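PDB 4QIT: nitronate monooxygenase family protein from Pseudomonas aeruginosa, which uses flavin mononucleotide and molecular oxygen to break down alkyl nitronates oxidatively, probably detoxifying propionate 3-nitronate. Local coordinates for residues Q18-I22 with L348-V352; A37-G43 with A344-L348. The protein carries 1 engineered substitution. All coordinates share one frame; numbering follows the deposited sequence.

Interaction 1 of 2, residues Q18-I22 with L348-V352; sequences QQPII and LRTLV
Ile21, at the start of strand 21-23, and Gln19, in the loop just before it, reach onto one side of the C-terminal helix 344-355. They meet Leu348, Leu351 and Val352, and no hydrogen bond crosses between the segments.

The first kind of contact is an amide laid on methyl groups. The Gln19 chain bends at CG (chi2 -61°), which folds the amide back over Val352. Both Val352 methyls lie over the same flat face of the amide, and the two side chains cross at about a right angle. Gln19 CD is 3.5 Å from Val352 CG2, while Gln19 OE1 is 3.9 Å from Val352 CG1.

The second kind is purely aliphatic. Ile21 and Leu348 run past each other in opposite directions, with Ile21 CG2 3.8 Å from Leu348 CD2. Ile21 CG1 stands beside the backbone N, and a nearly straight chi2 (169°) carries CD1 outward to the helix. There Ile21 CD1 lies 4.0 Å from Leu351 CB and 4.1 Å from Val352 CG2, and it also touches Leu348 CD2, so one methyl meets three helix residues.

Backbone bonds go to other parts of the chain. Pro20 centres an inverse gamma turn just before the strand. Ile21 then pairs with Leu44, and Ile22 with Val242 and Met244. Leu351 also packs on Met244, a residue of the probable FMN site.

The contact joins the outer side of the TIM barrel to the C-terminal helix. It rests on dispersion and on the removal of apolar surface from water, and the amide face contributes as a flat packing surface.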
# COMPACT_ATOMS: atom_id res chain seq x y z
N GLN A 18 26.58 0.77 -13.77
CA GLN A 18 27.33 1.00 -12.54
C GLN A 18 26.44 1.09 -11.28
O GLN A 18 26.89 0.74 -10.19
CB GLN A 18 28.18 2.27 -12.67
CG GLN A 18 29.27 2.16 -13.73
CD GLN A 18 30.29 1.09 -13.41
OE1 GLN A 18 30.79 1.00 -12.29
NE2 GLN A 18 30.60 0.26 -14.40
N GLN A 19 25.21 1.58 -11.44
CA GLN A 19 24.34 1.84 -10.28
C GLN A 19 23.03 1.10 -10.41
O GLN A 19 22.46 1.04 -11.49
CB GLN A 19 24.05 3.34 -10.14
CG GLN A 19 25.29 4.20 -10.01
CD GLN A 19 26.11 3.85 -8.78
OE1 GLN A 19 25.60 3.29 -7.81
NE2 GLN A 19 27.39 4.20 -8.82
N PRO A 20 22.52 0.55 -9.30
CA PRO A 20 21.30 -0.28 -9.36
C PRO A 20 20.03 0.56 -9.32
O PRO A 20 19.14 0.32 -8.49
CB PRO A 20 21.42 -1.13 -8.09
CG PRO A 20 22.09 -0.21 -7.11
CD PRO A 20 23.10 0.57 -7.94
N ILE A 21 19.94 1.52 -10.23
CA ILE A 21 18.83 2.48 -10.22
C ILE A 21 18.31 2.60 -11.64
O ILE A 21 19.06 2.98 -12.55
CB ILE A 21 19.29 3.87 -9.73
CG1 ILE A 21 19.87 3.77 -8.32
CG2 ILE A 21 18.12 4.85 -9.75
CD1 ILE A 21 20.57 5.03 -7.86
N ILE A 22 17.05 2.24 -11.83
CA ILE A 22 16.39 2.37 -13.12
C ILE A 22 15.47 3.58 -13.06
O ILE A 22 14.64 3.67 -12.16
CB ILE A 22 15.53 1.12 -13.43
CG1 ILE A 22 16.35 -0.16 -13.34
CG2 ILE A 22 14.86 1.26 -14.81
CD1 ILE A 22 15.54 -1.43 -13.62
N LEU A 348 20.55 11.46 -10.27
CA LEU A 348 21.18 10.15 -10.17
C LEU A 348 22.38 10.19 -9.20
O LEU A 348 22.46 9.38 -8.27
CB LEU A 348 21.57 9.63 -11.56
CG LEU A 348 21.79 8.13 -11.75
CD1 LEU A 348 23.10 7.65 -11.12
CD2 LEU A 348 20.60 7.32 -11.18
N ARG A 349 23.27 11.15 -9.40
CA ARG A 349 24.43 11.38 -8.54
C ARG A 349 24.01 11.51 -7.07
O ARG A 349 24.62 10.89 -6.18
CB ARG A 349 25.12 12.66 -9.00
CG ARG A 349 26.62 12.74 -8.80
CD ARG A 349 27.17 13.99 -9.51
NE ARG A 349 26.85 13.96 -10.93
CZ ARG A 349 26.26 14.95 -11.61
NH1 ARG A 349 25.91 16.09 -11.03
NH2 ARG A 349 26.02 14.78 -12.90
N THR A 350 22.98 12.30 -6.83
CA THR A 350 22.49 12.57 -5.48
C THR A 350 21.94 11.30 -4.83
O THR A 350 22.20 11.03 -3.65
CB THR A 350 21.42 13.68 -5.50
OG1 THR A 350 22.00 14.89 -6.01
CG2 THR A 350 20.89 13.93 -4.11
N LEU A 351 21.17 10.53 -5.59
CA LEU A 351 20.67 9.25 -5.11
C LEU A 351 21.79 8.29 -4.73
O LEU A 351 21.68 7.58 -3.72
CB LEU A 351 19.76 8.61 -6.16
CG LEU A 351 18.45 9.36 -6.42
CD1 LEU A 351 17.78 8.76 -7.63
CD2 LEU A 351 17.52 9.31 -5.21
N VAL A 352 22.86 8.27 -5.52
CA VAL A 352 24.00 7.41 -5.20
C VAL A 352 24.70 7.86 -3.91
O VAL A 352 25.07 7.02 -3.09
CB VAL A 352 25.01 7.36 -6.37
CG1 VAL A 352 26.28 6.63 -5.95
CG2 VAL A 352 24.36 6.69 -7.58

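Interaction 2 of 2, residues A37-G43 with A344-L348; sequences AVSNAGG and AAELL
Leu348 fits against the last turn of helix 32-41, and its main partner is Ala41. These two residues have the most surface buried here. Ala41 CB faces the stem of the leucine, 3.8 Å from Leu348 CB. With CG swung away from the backbone N (chi1 -159°), the branch point of Leu348 also sits against Ala41 CB. From there the two methyls diverge. Leu348 CD1 points toward the C-terminal part of helix 32-41 and lies 3.7 Å from Ala41 O. Leu348 CD2 turns to Val38, 4.2 Å from Val38 CG1, and the two side chains cross at about a right angle.

Small side chains on both helices, Ala41 among them, let the backbones come close: Ala41 CB is 3.9 Å from Ala345 CA. The axes of the two short helical segments approach to 8.2 Å and cross at -43°. One turn earlier on both helices, Ala344 CB lies 3.9 Å from Ala37 CB and also touches Val38 CG2.

Helix 32-41 ends beside Leu348 in a Schellman motif. Gly42 has positive phi (124°), Gly43 N bonds back to Val38 O, and Gly42 N to Ser39 O. The chain then turns toward strand 45-48. On the far side of the helix, Ser39 OG bonds to Pro71 O and Gly45 N.

This close, alanine-rich pairing joins neighbouring helices in the outer layer of a TIM barrel, where the first barrel helix meets the C-terminal one.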
# COMPACT_ATOMS: atom_id res chain seq x y z
N ALA A 37 20.56 10.73 -20.02
CA ALA A 37 21.15 11.39 -18.86
C ALA A 37 21.36 10.42 -17.71
O ALA A 37 22.43 10.38 -17.08
CB ALA A 37 20.31 12.59 -18.44
N VAL A 38 20.34 9.61 -17.43
CA VAL A 38 20.43 8.62 -16.36
C VAL A 38 21.46 7.53 -16.67
O VAL A 38 22.26 7.15 -15.82
CB VAL A 38 19.05 8.01 -16.06
CG1 VAL A 38 19.15 6.90 -15.05
CG2 VAL A 38 18.12 9.11 -15.57
N SER A 39 21.43 7.02 -17.90
CA SER A 39 22.41 6.02 -18.31
C SER A 39 23.83 6.59 -18.27
O SER A 39 24.73 5.94 -17.75
CB SER A 39 22.08 5.48 -19.70
OG SER A 39 20.90 4.68 -19.66
N ASN A 40 24.03 7.79 -18.79
CA ASN A 40 25.34 8.43 -18.70
C ASN A 40 25.84 8.58 -17.26
O ASN A 40 27.03 8.40 -16.97
CB ASN A 40 25.33 9.80 -19.40
CG ASN A 40 25.44 9.69 -20.91
OD1 ASN A 40 25.85 8.66 -21.44
ND2 ASN A 40 25.07 10.76 -21.61
N ALA A 41 24.93 8.91 -16.35
CA ALA A 41 25.29 9.11 -14.95
C ALA A 41 25.58 7.80 -14.23
O ALA A 41 26.17 7.81 -13.15
CB ALA A 41 24.22 9.88 -14.22
N GLY A 42 25.19 6.68 -14.82
CA GLY A 42 25.56 5.39 -14.28
C GLY A 42 24.42 4.43 -13.96
O GLY A 42 24.67 3.28 -13.60
N GLY A 43 23.18 4.90 -14.10
CA GLY A 43 22.02 4.04 -13.88
C GLY A 43 21.48 3.47 -15.17
O GLY A 43 22.19 3.40 -16.18
N ALA A 344 18.66 15.42 -14.45
CA ALA A 344 18.61 13.99 -14.17
C ALA A 344 19.94 13.38 -13.75
O ALA A 344 19.97 12.52 -12.86
CB ALA A 344 18.01 13.24 -15.35
N ALA A 345 21.03 13.82 -14.36
CA ALA A 345 22.35 13.34 -13.98
C ALA A 345 22.67 13.73 -12.53
O ALA A 345 23.18 12.90 -11.77
CB ALA A 345 23.41 13.87 -14.93
N GLU A 346 22.36 14.97 -12.16
CA GLU A 346 22.52 15.39 -10.76
C GLU A 346 21.63 14.58 -9.82
O GLU A 346 22.06 14.20 -8.73
CB GLU A 346 22.25 16.89 -10.57
CG GLU A 346 22.45 17.36 -9.12
CD GLU A 346 22.22 18.85 -8.89
OE1 GLU A 346 22.08 19.62 -9.88
OE2 GLU A 346 22.18 19.27 -7.71
N LEU A 347 20.40 14.31 -10.23
CA LEU A 347 19.53 13.50 -9.37
C LEU A 347 20.11 12.10 -9.19
O LEU A 347 20.17 11.60 -8.06
CB LEU A 347 18.09 13.47 -9.90
CG LEU A 347 17.16 12.55 -9.10
CD1 LEU A 347 17.04 13.00 -7.65
CD2 LEU A 347 15.79 12.47 -9.75
N LEU A 348 20.55 11.46 -10.27
CA LEU A 348 21.18 10.15 -10.17
C LEU A 348 22.38 10.19 -9.20
O LEU A 348 22.46 9.38 -8.27
CB LEU A 348 21.57 9.63 -11.56
CG LEU A 348 21.79 8.13 -11.75
CD1 LEU A 348 23.10 7.65 -11.12
CD2 LEU A 348 20.60 7.32 -11.18

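How the interactions relate
The two contacts lie on the same side of the chain's centre, with their own centres 7 Å apart, and both use helix 344-355. Interaction 2 takes its first part, interaction 1 the next turn, and Leu348 belongs to both. Their other halves are consecutive: strand 21-23 is followed by helix 32-41. They also touch directly, since Gly42 O probably accepts hydrogen bonds from Gln19 N, at 2.8 Å, and from Gln18 N. In the parallel sheet, strand 21-23 neighbours strand 241-244, the last of the eight. The C-terminal helix thus packs on the first beta-alpha unit where the barrel closes, bringing the N-terminal and C-terminal parts of the barrel together.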